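Local coordinates for outer membrane protein SusF (Bacteroides thetaiotaomicron, PDB 4FE9), which binds starch at the cell surface through its carbohydrate-binding modules, ahead of starch transport into the periplasm, at residues 176-181 with 246-251. Numbering follows the deposited sequence.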
ATOM      1  N   ASP A 176      -2.688   0.774  13.004  1.00 39.77           N
ATOM      2  CA  ASP A 176      -3.980   1.435  12.750  1.00 38.03           C
ATOM      3  C   ASP A 176      -5.144   0.693  13.435  1.00 36.97           C
ATOM      4  O   ASP A 176      -5.524  -0.417  13.023  1.00 35.33           O
ATOM      5  CB  ASP A 176      -4.227   1.538  11.243  1.00 38.23           C
ATOM      6  CG  ASP A 176      -5.547   2.239  10.903  1.00 41.47           C
ATOM      7  OD1 ASP A 176      -5.723   2.642   9.719  1.00 54.41           O
ATOM      8  OD2 ASP A 176      -6.414   2.378  11.805  1.00 48.27           O
ATOM      9  N   GLU A 177      -5.712   1.307  14.472  1.00 34.85           N
ATOM     10  CA  GLU A 177      -6.668   0.608  15.345  1.00 34.08           C
ATOM     11  C   GLU A 177      -8.065   0.439  14.727  1.00 32.02           C
ATOM     12  O   GLU A 177      -8.969  -0.123  15.357  1.00 31.29           O
ATOM     13  CB  GLU A 177      -6.796   1.332  16.679  1.00 34.60           C
ATOM     14  CG  GLU A 177      -7.419   2.748  16.565  1.00 39.65           C
ATOM     15  CD  GLU A 177      -7.448   3.490  17.904  1.00 56.34           C
ATOM     16  OE1 GLU A 177      -6.790   3.017  18.861  1.00 59.89           O
ATOM     17  OE2 GLU A 177      -8.153   4.521  18.006  1.00 57.91           O
ATOM     18  N   ASN A 178      -8.265   1.014  13.548  1.00 29.55           N
ATOM     19  CA  ASN A 178      -9.539   0.890  12.839  1.00 27.63           C
ATOM     20  C   ASN A 178      -9.527  -0.292  11.911  1.00 24.73           C
ATOM     21  O   ASN A 178     -10.513  -0.568  11.254  1.00 23.88           O
ATOM     22  CB  ASN A 178      -9.801   2.141  12.014  1.00 28.16           C
ATOM     23  CG  ASN A 178      -9.783   3.390  12.846  1.00 30.22           C
ATOM     24  OD1 ASN A 178     -10.560   3.519  13.794  1.00 34.56           O
ATOM     25  ND2 ASN A 178      -8.985   4.383  12.417  1.00 30.96           N
ATOM     26  N   LEU A 179      -8.349  -0.863  11.725  1.00 21.28           N
ATOM     27  CA  LEU A 179      -8.134  -1.860  10.704  1.00 19.31           C
ATOM     28  C   LEU A 179      -8.087  -3.298  11.288  1.00 18.40           C
ATOM     29  O   LEU A 179      -7.375  -3.568  12.296  1.00 16.84           O
ATOM     30  CB  LEU A 179      -6.857  -1.543   9.968  1.00 19.17           C
ATOM     31  CG  LEU A 179      -6.509  -2.404   8.743  1.00 23.93           C
ATOM     32  CD1 LEU A 179      -7.610  -2.312   7.672  1.00 22.97           C
ATOM     33  CD2 LEU A 179      -5.144  -1.943   8.158  1.00 28.30           C
ATOM     34  N   TYR A 180      -8.938  -4.172  10.740  1.00 14.46           N
ATOM     35  CA  TYR A 180      -8.979  -5.578  11.113  1.00 13.37           C
ATOM     36  C   TYR A 180      -8.630  -6.454   9.923  1.00 13.77           C
ATOM     37  O   TYR A 180      -9.045  -6.184   8.790  1.00 12.78           O
ATOM     38  CB  TYR A 180     -10.363  -5.963  11.617  1.00 12.46           C
ATOM     39  CG  TYR A 180     -10.798  -5.198  12.798  1.00 12.46           C
ATOM     40  CD1 TYR A 180     -10.602  -5.701  14.082  1.00 10.97           C
ATOM     41  CD2 TYR A 180     -11.279  -3.894  12.665  1.00 10.15           C
ATOM     42  CE1 TYR A 180     -10.983  -4.972  15.204  1.00 10.78           C
ATOM     43  CE2 TYR A 180     -11.567  -3.119  13.788  1.00 11.06           C
ATOM     44  CZ  TYR A 180     -11.455  -3.677  15.045  1.00 13.23           C
ATOM     45  OH  TYR A 180     -11.828  -2.958  16.146  1.00 17.39           O
ATOM     46  N   ILE A 181      -7.914  -7.531  10.190  1.00 13.79           N
ATOM     47  CA  ILE A 181      -7.264  -8.316   9.152  1.00 15.44           C
ATOM     48  C   ILE A 181      -7.569  -9.794   9.404  1.00 14.92           C
ATOM     49  O   ILE A 181      -7.492 -10.259  10.549  1.00 14.99           O
ATOM     50  CB  ILE A 181      -5.728  -8.139   9.216  1.00 17.70           C
ATOM     51  CG1 ILE A 181      -5.340  -6.673   9.047  1.00 15.88           C
ATOM     52  CG2 ILE A 181      -5.054  -9.000   8.183  1.00 19.95           C
ATOM     53  CD1 ILE A 181      -5.541  -6.167   7.689  1.00 28.39           C
ATOM     54  N   ASP A 246     -11.850  -1.993   7.278  1.00 11.44           N
ATOM     55  CA  ASP A 246     -11.603  -0.688   7.900  1.00 12.23           C
ATOM     56  C   ASP A 246     -12.881  -0.224   8.565  1.00 12.09           C
ATOM     57  O   ASP A 246     -13.892   0.070   7.892  1.00 13.79           O
ATOM     58  CB  ASP A 246     -11.150   0.298   6.804  1.00 10.97           C
ATOM     59  CG  ASP A 246     -10.883   1.708   7.325  1.00 17.33           C
ATOM     60  OD1 ASP A 246     -11.425   2.100   8.413  1.00 16.92           O
ATOM     61  OD2 ASP A 246     -10.220   2.472   6.565  1.00 20.60           O
ATOM     62  N   ALA A 247     -12.920  -0.315   9.878  1.00 12.07           N
ATOM     63  CA  ALA A 247     -14.150  -0.096  10.602  1.00 12.55           C
ATOM     64  C   ALA A 247     -14.356   1.395  10.954  1.00 13.95           C
ATOM     65  O   ALA A 247     -15.224   1.733  11.779  1.00 13.93           O
ATOM     66  CB  ALA A 247     -14.184  -0.946  11.864  1.00 13.47           C
ATOM     67  N   PHE A 248     -13.578   2.275  10.325  1.00 13.28           N
ATOM     68  CA  PHE A 248     -13.827   3.713  10.436  1.00 14.48           C
ATOM     69  C   PHE A 248     -14.407   4.254   9.122  1.00 14.11           C
ATOM     70  O   PHE A 248     -15.519   4.790   9.110  1.00 13.95           O
ATOM     71  CB  PHE A 248     -12.532   4.463  10.801  1.00 14.57           C
ATOM     72  CG  PHE A 248     -12.676   5.971  10.786  1.00 16.74           C
ATOM     73  CD1 PHE A 248     -13.425   6.615  11.774  1.00 18.67           C
ATOM     74  CD2 PHE A 248     -12.223   6.717   9.686  1.00 21.67           C
ATOM     75  CE1 PHE A 248     -13.635   7.998  11.734  1.00 23.86           C
ATOM     76  CE2 PHE A 248     -12.429   8.107   9.628  1.00 25.71           C
ATOM     77  CZ  PHE A 248     -13.137   8.751  10.671  1.00 18.68           C
ATOM     78  N   ASN A 249     -13.724   3.947   8.014  1.00 13.14           N
ATOM     79  CA  ASN A 249     -14.241   4.221   6.661  1.00 13.73           C
ATOM     80  C   ASN A 249     -15.262   3.213   6.132  1.00 12.59           C
ATOM     81  O   ASN A 249     -15.963   3.506   5.177  1.00 11.33           O
ATOM     82  CB  ASN A 249     -13.099   4.367   5.673  1.00 12.01           C
ATOM     83  CG  ASN A 249     -12.174   5.481   6.046  1.00 17.57           C
ATOM     84  OD1 ASN A 249     -12.609   6.641   6.175  1.00 17.28           O
ATOM     85  ND2 ASN A 249     -10.944   5.126   6.415  1.00 14.23           N
ATOM     86  N   TYR A 250     -15.426   2.088   6.843  1.00 11.21           N
ATOM     87  CA  TYR A 250     -16.318   0.951   6.398  1.00 10.75           C
ATOM     88  C   TYR A 250     -16.070   0.494   4.968  1.00  9.51           C
ATOM     89  O   TYR A 250     -16.894   0.701   4.079  1.00  8.52           O
ATOM     90  CB  TYR A 250     -17.783   1.253   6.636  1.00 10.86           C
ATOM     91  CG  TYR A 250     -18.192   0.962   8.032  1.00 14.08           C
ATOM     92  CD1 TYR A 250     -17.817   1.819   9.075  1.00 14.91           C
ATOM     93  CD2 TYR A 250     -18.714  -0.285   8.364  1.00 12.91           C
ATOM     94  CE1 TYR A 250     -18.042   1.463  10.421  1.00 18.75           C
ATOM     95  CE2 TYR A 250     -18.959  -0.638   9.701  1.00 19.24           C
ATOM     96  CZ  TYR A 250     -18.569   0.203  10.714  1.00 17.19           C
ATOM     97  OH  TYR A 250     -18.893  -0.128  12.009  1.00 28.14           O
ATOM     98  N   ARG A 251     -14.884  -0.011   4.743  1.00  8.70           N
ATOM     99  CA  ARG A 251     -14.497  -0.508   3.446  1.00 10.03           C
ATOM    100  C   ARG A 251     -13.803  -1.836   3.703  1.00 10.61           C
ATOM    101  O   ARG A 251     -13.244  -2.033   4.788  1.00  8.76           O
ATOM    102  CB  ARG A 251     -13.493   0.449   2.795  1.00  9.14           C
ATOM    103  CG  ARG A 251     -14.168   1.505   1.860  1.00 16.74           C
ATOM    104  CD  ARG A 251     -13.249   1.884   0.659  1.00 27.46           C
ATOM    105  NE  ARG A 251     -14.052   2.320  -0.470  1.00 38.85           N
ATOM    106  CZ  ARG A 251     -14.072   1.730  -1.653  1.00 36.56           C
ATOM    107  NH1 ARG A 251     -13.179   0.802  -1.948  1.00 31.65           N
ATOM    108  NH2 ARG A 251     -14.858   2.205  -2.602  1.00 47.30           N
TER
HETATM  109  O   HOH W   1      -8.411   3.898   9.074  1.00 35.88           O
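The amide of N178 lies alongside F248, its CG 3.6 Å from F248 CB; the two side chains point the same way, with amide and ring planes 32° apart. F248 CG is anti to the backbone N (chi1 174°), which carries the ring on beyond the amide, and CB does most of the touching. Next to this overlap the backbones join: A247 N donates to N178 O over 2.8 Å, and D246 CA sets a weaker CA-H...O contact on the same carbonyl. A247 CB meets CE2 of Y180 at 3.9 Å. L179 and D246 form an antiparallel, non-hydrogen-bonded pair. In the antiparallel sheet of the first carbohydrate-binding module, a type I turn (D176 to L179) leads into strand 179-186, which pairs with strand 241-246 just before that strand's hairpin connection to 251-256, where Y250 and R251 face D246 in a G1 beta bulge. Each loop carries an aspartate that accepts from the backbone. D246 OD1 accepts from F248 N (2.9 Å), an Asx turn, and, from above the carboxylate plane, from N249 N, while OD2 takes N249 ND2 at 2.8 Å; this grip fixes the carboxylate's rotation. In another Asx turn, D176 OD2 receives N178 N at 2.9 Å. One water donates to D176 OD1 and, weakly, to D246 OD2, probably easing repulsion between the two carboxylates. N249 OD1 is hydrogen-bonded to S105 OG, just after helix 92-102.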